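Local coordinates for beta-agarase D (Zobellia galactanivorans, PDB 4ASM), which cleaves the beta-1,4 linkages of agarose at random with retention of anomeric configuration, through the GH16 catalytic domain present here, at residues D33-T38 with L351-I356; D157-D162 with R313-E318; N174-F179 with A334-N339; N247-T252 with D293-S298. One frame throughout, in Å; residues are numbered along the deposited sequence.

Contact 1 of 4, residues D33-T38 with L351-I356. With CA (calcium ion), chain B.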
# COMPACT_ATOMS: atom_id res chain seq x y z
N ASP A 33 -14.67 2.45 -8.87
CA ASP A 33 -14.66 3.73 -9.55
C ASP A 33 -13.69 3.69 -10.74
O ASP A 33 -12.50 3.39 -10.57
CB ASP A 33 -14.22 4.83 -8.56
CG ASP A 33 -14.59 6.22 -9.03
OD1 ASP A 33 -14.91 6.38 -10.25
OD2 ASP A 33 -14.55 7.15 -8.20
N ASP A 34 -14.19 3.97 -11.94
CA ASP A 34 -13.28 4.12 -13.08
C ASP A 34 -12.91 5.57 -13.44
O ASP A 34 -12.30 5.81 -14.49
CB ASP A 34 -13.66 3.26 -14.31
CG ASP A 34 -15.03 3.58 -14.88
OD1 ASP A 34 -15.73 4.47 -14.35
OD2 ASP A 34 -15.40 2.88 -15.87
N PHE A 35 -13.26 6.51 -12.56
CA PHE A 35 -12.70 7.88 -12.56
C PHE A 35 -12.83 8.63 -13.88
O PHE A 35 -11.89 9.32 -14.29
CB PHE A 35 -11.21 7.85 -12.15
CG PHE A 35 -10.98 7.36 -10.73
CD1 PHE A 35 -11.51 8.07 -9.66
CD2 PHE A 35 -10.18 6.24 -10.47
CE1 PHE A 35 -11.29 7.65 -8.35
CE2 PHE A 35 -9.94 5.83 -9.15
CZ PHE A 35 -10.50 6.52 -8.10
N ASN A 36 -14.00 8.56 -14.52
CA ASN A 36 -14.14 9.16 -15.86
C ASN A 36 -14.90 10.49 -15.87
O ASN A 36 -15.12 11.11 -16.93
CB ASN A 36 -14.68 8.11 -16.84
CG ASN A 36 -13.67 6.99 -17.08
OD1 ASN A 36 -12.44 7.20 -16.92
ND2 ASN A 36 -14.15 5.81 -17.43
N TYR A 37 -15.20 10.95 -14.67
CA TYR A 37 -15.94 12.17 -14.42
C TYR A 37 -14.97 13.30 -14.09
O TYR A 37 -13.74 13.10 -14.08
CB TYR A 37 -16.92 11.93 -13.27
CG TYR A 37 -16.30 11.36 -12.00
CD1 TYR A 37 -16.12 9.98 -11.85
CD2 TYR A 37 -15.89 12.20 -10.98
CE1 TYR A 37 -15.54 9.46 -10.68
CE2 TYR A 37 -15.29 11.70 -9.83
CZ TYR A 37 -15.14 10.33 -9.69
OH TYR A 37 -14.56 9.84 -8.53
N THR A 38 -15.51 14.49 -13.84
CA THR A 38 -14.73 15.63 -13.43
C THR A 38 -14.93 15.90 -11.95
O THR A 38 -16.07 15.97 -11.47
CB THR A 38 -15.08 16.89 -14.29
OG1 THR A 38 -14.70 16.64 -15.65
CG2 THR A 38 -14.34 18.13 -13.77
N LEU A 351 0.43 11.02 -9.34
CA LEU A 351 -0.04 9.64 -9.41
C LEU A 351 -1.35 9.59 -10.18
O LEU A 351 -2.26 10.33 -9.86
CB LEU A 351 -0.23 9.12 -7.98
CG LEU A 351 -0.70 7.67 -7.84
CD1 LEU A 351 0.38 6.69 -8.23
CD2 LEU A 351 -1.13 7.41 -6.40
N LEU A 352 -1.45 8.70 -11.18
CA LEU A 352 -2.68 8.59 -12.00
C LEU A 352 -3.30 7.22 -11.81
O LEU A 352 -2.66 6.21 -12.12
CB LEU A 352 -2.36 8.78 -13.49
CG LEU A 352 -1.80 10.14 -13.91
CD1 LEU A 352 -1.57 10.15 -15.41
CD2 LEU A 352 -2.69 11.30 -13.50
N VAL A 353 -4.53 7.18 -11.31
CA VAL A 353 -5.25 5.92 -11.20
C VAL A 353 -6.40 5.92 -12.22
O VAL A 353 -7.36 6.70 -12.13
CB VAL A 353 -5.78 5.63 -9.77
CG1 VAL A 353 -6.46 4.27 -9.71
CG2 VAL A 353 -4.62 5.72 -8.73
N ASP A 354 -6.28 5.04 -13.20
CA ASP A 354 -7.30 4.92 -14.24
C ASP A 354 -8.60 4.36 -13.66
O ASP A 354 -9.69 4.83 -14.00
CB ASP A 354 -6.72 4.01 -15.32
CG ASP A 354 -7.62 3.87 -16.55
OD1 ASP A 354 -8.59 4.64 -16.73
OD2 ASP A 354 -7.32 2.97 -17.36
N TRP A 355 -8.47 3.36 -12.79
CA TRP A 355 -9.62 2.74 -12.17
C TRP A 355 -9.22 1.91 -10.97
O TRP A 355 -8.08 1.48 -10.85
CB TRP A 355 -10.41 1.88 -13.17
CG TRP A 355 -9.66 0.84 -13.98
CD1 TRP A 355 -9.34 0.94 -15.30
CD2 TRP A 355 -9.25 -0.49 -13.57
NE1 TRP A 355 -8.74 -0.21 -15.74
CE2 TRP A 355 -8.66 -1.10 -14.71
CE3 TRP A 355 -9.28 -1.21 -12.36
CZ2 TRP A 355 -8.13 -2.40 -14.68
CZ3 TRP A 355 -8.75 -2.50 -12.33
CH2 TRP A 355 -8.19 -3.09 -13.49
N ILE A 356 -10.18 1.71 -10.07
CA ILE A 356 -10.06 0.78 -8.98
C ILE A 356 -11.37 0.00 -8.88
O ILE A 356 -12.46 0.59 -8.85
CB ILE A 356 -9.66 1.49 -7.65
CG1 ILE A 356 -9.38 0.47 -6.53
CG2 ILE A 356 -10.70 2.55 -7.25
CD1 ILE A 356 -8.74 1.10 -5.31
CA CA B . -10.60 5.72 -16.14
O HOH W 1 -10.12 6.35 -18.43
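Asp33 and Ile356 form a single antiparallel hydrogen-bonded pair: Asp33 N to Ile356 O and Ile356 N to Asp33 O are both 2.9 Å and nearly straight. Where strand 350-362 pairs with strand 133-140, Asp354 and Trp355 both face Arg138, a classic beta bulge. An Asx turn, Phe35 N to Asp33 OD1 at 2.8 Å, shapes the loop's departure, while Asp33 OD2 takes the Tyr37 hydroxyl on its syn lone pair. Phe35 CG lies anti to its own carbonyl carbon (chi1 -64°), directing the ring at the strand; CE2 meets Val353 CG1 at 3.9 Å and touches Ile356 CG2, while Asp354 O sits at the ring edge. Trimmed to an alanine, Phe35 would probably open a gap between loop and strand, leaving both methyl groups without their apolar mate. Calcium, held by Asp34 O, Asn36 OD1 (2.5 Å), Asp354 O and Asp354 OD1 (2.4 Å), a water, Asp9 and Gly89, ties the 33-38 loop to strand 350-362 and, through Gly89, to a stretch that probably binds substrate. The ion probably offsets the repulsion between Asp34 O and Asp354 O, 2.8 Å apart and both bound to it, while Asp354 OD2 pairs with Arg138.

Contact 2 of 4, residues D157-D162 with R313-E318. With IMD (imidazole), chain C.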
# COMPACT_ATOMS: atom_id res chain seq x y z
N ASP A 157 -7.05 2.16 13.12
CA ASP A 157 -5.61 2.26 12.82
C ASP A 157 -4.78 1.05 13.33
O ASP A 157 -3.56 1.15 13.40
CB ASP A 157 -4.99 3.58 13.32
CG ASP A 157 -5.54 4.80 12.60
OD1 ASP A 157 -5.99 4.67 11.45
OD2 ASP A 157 -5.48 5.90 13.21
N THR A 158 -5.43 -0.06 13.66
CA THR A 158 -4.68 -1.25 14.15
C THR A 158 -4.32 -2.27 13.06
O THR A 158 -3.39 -3.04 13.22
CB THR A 158 -5.42 -1.99 15.28
OG1 THR A 158 -6.68 -2.48 14.83
CG2 THR A 158 -5.63 -1.07 16.49
N GLN A 159 -5.11 -2.32 11.99
CA GLN A 159 -4.94 -3.38 10.99
C GLN A 159 -4.91 -2.76 9.61
O GLN A 159 -5.76 -1.94 9.28
CB GLN A 159 -6.07 -4.40 11.09
CG GLN A 159 -6.18 -5.10 12.46
CD GLN A 159 -7.27 -6.17 12.56
OE1 GLN A 159 -7.65 -6.59 13.67
NE2 GLN A 159 -7.77 -6.61 11.43
N GLU A 160 -3.95 -3.20 8.79
CA GLU A 160 -3.72 -2.60 7.47
C GLU A 160 -3.29 -3.66 6.48
O GLU A 160 -2.52 -4.55 6.82
CB GLU A 160 -2.63 -1.53 7.59
CG GLU A 160 -2.07 -1.03 6.27
CD GLU A 160 -1.00 0.03 6.47
OE1 GLU A 160 -0.92 0.63 7.56
OE2 GLU A 160 -0.26 0.27 5.48
N ILE A 161 -3.82 -3.56 5.26
CA ILE A 161 -3.38 -4.44 4.16
C ILE A 161 -3.07 -3.52 3.01
O ILE A 161 -3.91 -2.75 2.61
CB ILE A 161 -4.48 -5.43 3.76
CG1 ILE A 161 -4.71 -6.44 4.89
CG2 ILE A 161 -4.15 -6.13 2.42
CD1 ILE A 161 -6.08 -7.15 4.85
N ASP A 162 -1.84 -3.58 2.50
CA ASP A 162 -1.48 -2.72 1.38
C ASP A 162 -1.73 -3.44 0.07
O ASP A 162 -1.63 -4.67 -0.01
CB ASP A 162 -0.03 -2.26 1.49
CG ASP A 162 0.24 -1.48 2.73
OD1 ASP A 162 -0.73 -0.94 3.32
OD2 ASP A 162 1.40 -1.42 3.14
N ARG A 313 -3.69 -13.55 15.90
CA ARG A 313 -2.71 -13.18 14.85
C ARG A 313 -3.36 -13.21 13.47
O ARG A 313 -2.91 -13.88 12.54
CB ARG A 313 -1.48 -14.10 14.91
CG ARG A 313 -0.83 -14.05 16.27
CD ARG A 313 0.16 -15.19 16.41
NE ARG A 313 0.59 -15.39 17.79
CZ ARG A 313 1.59 -14.76 18.39
NH1 ARG A 313 2.31 -13.83 17.76
NH2 ARG A 313 1.89 -15.06 19.65
N LYS A 314 -4.44 -12.45 13.37
CA LYS A 314 -5.26 -12.49 12.18
C LYS A 314 -5.90 -11.14 11.94
O LYS A 314 -6.02 -10.31 12.86
CB LYS A 314 -6.31 -13.60 12.30
CG LYS A 314 -7.34 -13.41 13.42
CD LYS A 314 -8.34 -14.57 13.43
CE LYS A 314 -7.88 -15.70 14.34
NZ LYS A 314 -8.55 -16.99 14.03
N PHE A 315 -6.29 -10.91 10.69
CA PHE A 315 -7.10 -9.75 10.36
C PHE A 315 -8.53 -10.03 10.82
O PHE A 315 -9.02 -11.17 10.77
CB PHE A 315 -7.04 -9.50 8.86
CG PHE A 315 -5.66 -9.21 8.35
CD1 PHE A 315 -5.00 -8.02 8.69
CD2 PHE A 315 -5.00 -10.12 7.52
CE1 PHE A 315 -3.72 -7.74 8.21
CE2 PHE A 315 -3.70 -9.86 7.03
CZ PHE A 315 -3.06 -8.65 7.40
N SER A 316 -9.21 -9.00 11.29
CA SER A 316 -10.54 -9.20 11.82
C SER A 316 -11.44 -7.99 11.62
O SER A 316 -12.60 -8.03 12.01
CB SER A 316 -10.46 -9.56 13.31
OG SER A 316 -9.86 -8.53 14.06
N LYS A 317 -10.90 -6.91 11.05
CA LYS A 317 -11.64 -5.65 10.99
C LYS A 317 -11.83 -5.16 9.56
O LYS A 317 -10.91 -5.23 8.73
CB LYS A 317 -10.93 -4.58 11.81
CG LYS A 317 -10.97 -4.90 13.32
CD LYS A 317 -10.01 -4.04 14.14
CE LYS A 317 -10.16 -4.32 15.63
NZ LYS A 317 -9.17 -3.57 16.44
N GLU A 318 -13.03 -4.64 9.27
CA GLU A 318 -13.26 -3.93 8.01
C GLU A 318 -12.28 -2.75 7.89
O GLU A 318 -11.83 -2.16 8.89
CB GLU A 318 -14.71 -3.45 7.85
CG GLU A 318 -15.11 -2.36 8.82
CD GLU A 318 -16.51 -1.81 8.60
OE1 GLU A 318 -17.17 -2.22 7.63
OE2 GLU A 318 -16.90 -0.94 9.42
N1 IMD C . 0.88 2.32 4.33
C2 IMD C . 0.58 3.61 4.53
N3 IMD C . 1.29 4.35 3.64
C4 IMD C . 2.02 3.52 2.87
C5 IMD C . 1.76 2.23 3.31
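Ile161 and Phe315 provide the apolar part of this contact. Ile161 CG1 rests over one face of the Phe315 ring in a CH-pi arrangement, 3.9 Å from the centroid and 21° off the ring normal. The ring lies beside the strand's backbone too, Phe315 CE1 being 3.7 Å from Glu160 O. The polar part lies at the start of the strand. Gln159, its side chain extended, reaches the backbone of Phe315, Ser316 and Lys317, and the aliphatic stem of Lys317 crosses it at about a right angle. Lys317 NZ donates to Thr158 OG1 at 3.2 Å, but Asp156 is the stronger partner, with a salt bridge to the lysine and a hydrogen bond to the threonine hydroxyl. The third kind involves a ligand. Glu160 leaves the strand on the other side, its CB directed away from 313-318; with CG anti to the backbone N (chi1 167°), its OE2 accepts from N1 of an imidazole, probably from the crystallisation liquor, at 2.6 Å along an almost linear bond; Glu326 also holds it. By similarity Glu160 is the nucleophile, and Glu160, Asp162 and Glu165 fit the ExDxxE signature of GH16. The strand runs between strands 147-153 and 183-191 in the family's beta-jelly-roll sandwich, Glu160 facing the active site; Ile161 packs on strand 220-229, the 313-318 loop leads into strand 320-326, and the rings of His187 and Phe315 meet edge-to-face.

Contact 3 of 4, residues N174-F179 with A334-N339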
# COMPACT_ATOMS: atom_id res chain seq x y z
N ASN A 174 19.84 8.95 -9.55
CA ASN A 174 19.79 7.52 -9.23
C ASN A 174 19.94 7.14 -7.76
O ASN A 174 20.14 5.98 -7.45
CB ASN A 174 20.77 6.69 -10.09
CG ASN A 174 20.22 6.40 -11.45
OD1 ASN A 174 19.13 5.86 -11.57
ND2 ASN A 174 20.96 6.77 -12.48
N ARG A 175 19.75 8.11 -6.86
CA ARG A 175 19.92 7.84 -5.42
C ARG A 175 18.91 6.83 -4.86
O ARG A 175 19.12 6.23 -3.81
CB ARG A 175 19.88 9.14 -4.64
CG ARG A 175 18.52 9.79 -4.57
CD ARG A 175 18.70 11.20 -4.03
NE ARG A 175 17.43 11.92 -4.02
CZ ARG A 175 16.82 12.38 -5.11
NH1 ARG A 175 17.37 12.22 -6.34
NH2 ARG A 175 15.66 13.01 -4.97
N ASN A 176 17.79 6.67 -5.56
CA ASN A 176 16.73 5.73 -5.19
C ASN A 176 16.64 4.51 -6.13
O ASN A 176 15.65 3.80 -6.14
CB ASN A 176 15.38 6.47 -5.18
CG ASN A 176 14.29 5.70 -4.47
OD1 ASN A 176 14.46 5.28 -3.32
ND2 ASN A 176 13.15 5.52 -5.13
N SER A 177 17.66 4.29 -6.96
CA SER A 177 17.73 3.14 -7.86
C SER A 177 17.49 1.76 -7.21
O SER A 177 16.92 0.88 -7.86
CB SER A 177 19.04 3.15 -8.67
OG SER A 177 20.17 2.87 -7.86
N TYR A 178 17.91 1.57 -5.96
CA TYR A 178 17.75 0.27 -5.31
C TYR A 178 16.28 -0.03 -5.11
O TYR A 178 15.85 -1.19 -5.27
CB TYR A 178 18.47 0.27 -3.97
CG TYR A 178 18.42 -1.02 -3.19
CD1 TYR A 178 17.34 -1.32 -2.34
CD2 TYR A 178 19.50 -1.92 -3.22
CE1 TYR A 178 17.32 -2.51 -1.60
CE2 TYR A 178 19.48 -3.10 -2.49
CZ TYR A 178 18.39 -3.39 -1.68
OH TYR A 178 18.40 -4.55 -0.96
N PHE A 179 15.51 1.00 -4.75
CA PHE A 179 14.08 0.82 -4.44
C PHE A 179 13.18 0.95 -5.65
O PHE A 179 12.11 0.34 -5.68
CB PHE A 179 13.63 1.77 -3.31
CG PHE A 179 14.37 1.52 -2.05
CD1 PHE A 179 14.09 0.40 -1.26
CD2 PHE A 179 15.42 2.36 -1.67
CE1 PHE A 179 14.82 0.15 -0.09
CE2 PHE A 179 16.14 2.12 -0.51
CZ PHE A 179 15.83 1.00 0.27
N ALA A 334 17.13 10.02 4.66
CA ALA A 334 18.21 9.59 3.77
C ALA A 334 18.38 10.51 2.55
O ALA A 334 19.26 10.27 1.72
CB ALA A 334 17.94 8.16 3.30
N TYR A 335 17.56 11.56 2.46
CA TYR A 335 17.57 12.50 1.32
C TYR A 335 17.18 11.83 0.01
O TYR A 335 17.49 12.32 -1.09
CB TYR A 335 18.92 13.23 1.19
CG TYR A 335 19.19 14.17 2.35
CD1 TYR A 335 18.61 15.44 2.38
CD2 TYR A 335 20.00 13.78 3.40
CE1 TYR A 335 18.84 16.29 3.43
CE2 TYR A 335 20.23 14.64 4.48
CZ TYR A 335 19.65 15.89 4.48
OH TYR A 335 19.89 16.76 5.55
N ARG A 336 16.51 10.69 0.11
CA ARG A 336 15.97 10.07 -1.09
C ARG A 336 14.71 10.75 -1.63
O ARG A 336 14.40 10.57 -2.80
CB ARG A 336 15.83 8.55 -0.96
CG ARG A 336 17.20 7.84 -0.99
CD ARG A 336 17.06 6.33 -1.17
NE ARG A 336 16.42 5.79 0.02
CZ ARG A 336 17.07 5.38 1.11
NH1 ARG A 336 18.41 5.40 1.18
NH2 ARG A 336 16.37 4.96 2.14
N SER A 337 14.05 11.58 -0.80
CA SER A 337 12.90 12.43 -1.21
C SER A 337 13.24 13.32 -2.38
O SER A 337 14.41 13.64 -2.57
CB SER A 337 12.50 13.45 -0.13
OG SER A 337 12.47 12.95 1.18
N PRO A 338 12.22 13.79 -3.11
CA PRO A 338 12.46 14.60 -4.32
C PRO A 338 13.31 15.84 -4.09
O PRO A 338 13.24 16.46 -3.02
CB PRO A 338 11.06 15.00 -4.77
CG PRO A 338 10.22 13.85 -4.30
CD PRO A 338 10.78 13.53 -2.94
N ASN A 339 14.12 16.17 -5.09
CA ASN A 339 14.83 17.43 -5.06
C ASN A 339 14.14 18.47 -5.93
O ASN A 339 13.16 18.18 -6.63
CB ASN A 339 16.29 17.23 -5.45
CG ASN A 339 16.46 16.59 -6.84
OD1 ASN A 339 15.82 16.98 -7.82
ND2 ASN A 339 17.36 15.60 -6.92
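Arg175 extends across to the backbone of Tyr335 and Ser337. CB points toward the 334-339 loop, and CG, set between the backbone N and the carbonyl carbon (chi1 71°), passes 4.3 Å from Arg336 CG. From there the chain runs extended to NE. CD lies 3.4 Å from Tyr335 O, and NE donates to that same oxygen at 3.0 Å, in the carbonyl plane and on a lone pair, though the bond is somewhat bent. At the tip, NH2 gives Ser337 O a straighter bond of 2.8 Å (169° at the hydrogen), approaching from above the carbonyl plane; both acceptors lie close to the guanidinium plane, which fixes its rotation. NH1 comes near the amide nitrogen of Asn339, but both are donors, and each is satisfied elsewhere: NH1 by Asp173, Asn339 ND2 by Asn172. Glu342 forms a salt bridge with NH2. A leucine in place of Arg175 would probably leave the carbonyls of Tyr335 and Ser337 without these donors, and Asp173 and Glu342 without their opposite charge. Arg336 answers in the other direction: its CD is 3.4 Å from Arg175 O and 3.5 Å from Asn176 OD1, and its guanidinium has Phe179 CE2 over one face and Ala334 CB over the other. Tyr335 closes helix 329-333 in a Schellman motif, Asn339 is the N-cap of helix 340-343, and Arg175 lies in the type I turn 174-177 leading into the short, weakly bonded helix 177-180, whose Phe179 touches Arg336 in the link between those two helices.

Contact 4 of 4, residues N247-T252 with D293-S298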
# COMPACT_ATOMS: atom_id res chain seq x y z
N ASN A 247 -1.01 -17.20 6.80
CA ASN A 247 -0.84 -17.46 8.24
C ASN A 247 0.62 -17.33 8.73
O ASN A 247 0.97 -16.36 9.41
CB ASN A 247 -1.47 -18.81 8.63
CG ASN A 247 -1.53 -19.02 10.12
OD1 ASN A 247 -1.15 -20.08 10.63
ND2 ASN A 247 -2.00 -18.01 10.84
N ASP A 248 1.46 -18.32 8.39
CA ASP A 248 2.83 -18.39 8.89
C ASP A 248 3.83 -18.75 7.79
O ASP A 248 4.97 -19.09 8.08
CB ASP A 248 2.96 -19.36 10.09
CG ASP A 248 2.43 -20.74 9.80
OD1 ASP A 248 2.02 -21.02 8.66
OD2 ASP A 248 2.41 -21.56 10.75
N ALA A 249 3.38 -18.63 6.54
CA ALA A 249 4.18 -19.00 5.38
C ALA A 249 3.95 -18.04 4.24
O ALA A 249 2.92 -17.35 4.17
CB ALA A 249 3.81 -20.42 4.94
N VAL A 250 4.91 -18.03 3.32
CA VAL A 250 4.91 -17.09 2.21
C VAL A 250 5.28 -17.84 0.94
O VAL A 250 6.08 -18.78 0.97
CB VAL A 250 5.98 -15.99 2.46
CG1 VAL A 250 6.02 -15.01 1.36
CG2 VAL A 250 5.71 -15.27 3.79
N GLN A 251 4.69 -17.43 -0.18
CA GLN A 251 5.22 -17.85 -1.48
C GLN A 251 5.30 -16.61 -2.34
O GLN A 251 4.40 -15.76 -2.29
CB GLN A 251 4.40 -18.96 -2.13
CG GLN A 251 3.12 -18.57 -2.82
CD GLN A 251 2.52 -19.77 -3.54
OE1 GLN A 251 2.35 -19.78 -4.77
NE2 GLN A 251 2.20 -20.78 -2.78
N THR A 252 6.40 -16.45 -3.06
CA THR A 252 6.53 -15.28 -3.94
C THR A 252 7.25 -15.61 -5.23
O THR A 252 8.10 -16.51 -5.28
CB THR A 252 6.91 -13.94 -3.18
OG1 THR A 252 7.78 -13.06 -3.92
CG2 THR A 252 7.30 -14.17 -1.76
N ASP A 293 4.15 -27.22 2.83
CA ASP A 293 5.39 -27.55 3.51
C ASP A 293 5.87 -26.40 4.40
O ASP A 293 6.27 -26.61 5.55
CB ASP A 293 6.46 -27.91 2.45
CG ASP A 293 7.76 -28.39 3.06
OD1 ASP A 293 7.74 -29.34 3.89
OD2 ASP A 293 8.81 -27.83 2.69
N ALA A 294 5.82 -25.17 3.87
CA ALA A 294 6.22 -24.00 4.63
C ALA A 294 5.35 -23.79 5.88
O ALA A 294 5.86 -23.56 6.94
CB ALA A 294 6.18 -22.77 3.71
N LYS A 295 4.04 -23.91 5.70
CA LYS A 295 3.08 -23.84 6.80
C LYS A 295 3.35 -24.92 7.85
O LYS A 295 3.31 -24.65 9.04
CB LYS A 295 1.64 -23.94 6.28
CG LYS A 295 1.19 -22.71 5.48
CD LYS A 295 -0.13 -22.91 4.71
CE LYS A 295 -1.28 -23.28 5.62
NZ LYS A 295 -1.71 -22.13 6.45
N ASN A 296 3.67 -26.14 7.41
CA ASN A 296 4.01 -27.20 8.35
C ASN A 296 5.24 -26.87 9.16
O ASN A 296 5.27 -27.08 10.38
CB ASN A 296 4.27 -28.53 7.63
CG ASN A 296 3.03 -29.15 7.05
OD1 ASN A 296 3.12 -30.01 6.17
ND2 ASN A 296 1.86 -28.73 7.53
N LYS A 297 6.26 -26.35 8.49
CA LYS A 297 7.55 -26.06 9.11
C LYS A 297 7.52 -24.84 10.02
O LYS A 297 8.28 -24.76 10.99
CB LYS A 297 8.63 -25.87 8.04
CG LYS A 297 9.03 -27.15 7.32
CD LYS A 297 10.05 -26.80 6.26
CE LYS A 297 10.55 -28.06 5.54
NZ LYS A 297 11.35 -28.90 6.47
N SER A 298 6.66 -23.89 9.69
CA SER A 298 6.72 -22.60 10.38
C SER A 298 6.05 -22.61 11.74
O SER A 298 5.00 -23.22 11.94
CB SER A 298 6.08 -21.52 9.51
OG SER A 298 6.25 -20.28 10.17
O HOH W 2 -0.28 -22.31 8.81
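The carboxylate of Asp248 has Ser298 CB over one face, 3.7 Å from Asp248 CG. On this same side Ser298 O comes within 3.3 Å of Asp248 OD2, a pair of acceptors with no bond between them, and on that side too Lys295 CA is 3.5 Å from Asp248 OD1. Water 2 approaches from the opposite side of the carboxylate plane and donates to Asp248 OD1 at 2.6 Å; it also donates to Asn247 OD1, the oxygen of the second flat group, and accepts from Lys295 NZ at 2.8 Å. Lys295 can reach it because its chain bends twice near the end (chi3 59°, chi4 71°), curling the ammonium back toward Asn247 and Asp248. The lysine and Asp248 are therefore linked through water, not by a direct salt bridge, and the ammonium's salt-bridge partner is Asp246. A more direct tie comes from Ser298: with OG anti to its backbone N (chi1 -175°), the hydroxyl donates to Asp248 O at 2.7 Å, and OG is also hydrogen-bonded with Ile300 N. Beside these polar groups the packing is apolar and close, Ala249 CB meeting Ala294 CB at 3.6 Å and Lys295 CG at 3.5 Å; the two alanines probably let strand and helix come this close. This is structural packing far from the active site and the calcium site. Strand 249-253, bordered by strands 240-246 and 259-264, receives the end of helix 291-297, which follows strand 282-288; Ala294 also touches Ala288 of that strand, and Ala249 touches Leu291 of the helix.

Four ways of joining distant segments occur in one GH16 domain. Contact 1 is buried and combines strand pairing with a metal site, whereas contacts 2, 3 and 4 are only partly buried. Contacts 1, 2 and 4 each use a strand; contact 3 joins loops around short helices, relying on arginine to satisfy backbone carbonyls. Contact 2, lying nearest the centre of the chain, has apolar and polar packing behind the probable nucleophile, while contact 4, its centre about 22 Å from that of the chain, settles a strand against a helix with alanines, a serine and a bridging water. Contacts 2 and 4 come within about 5 Å at their nearest atoms without touching.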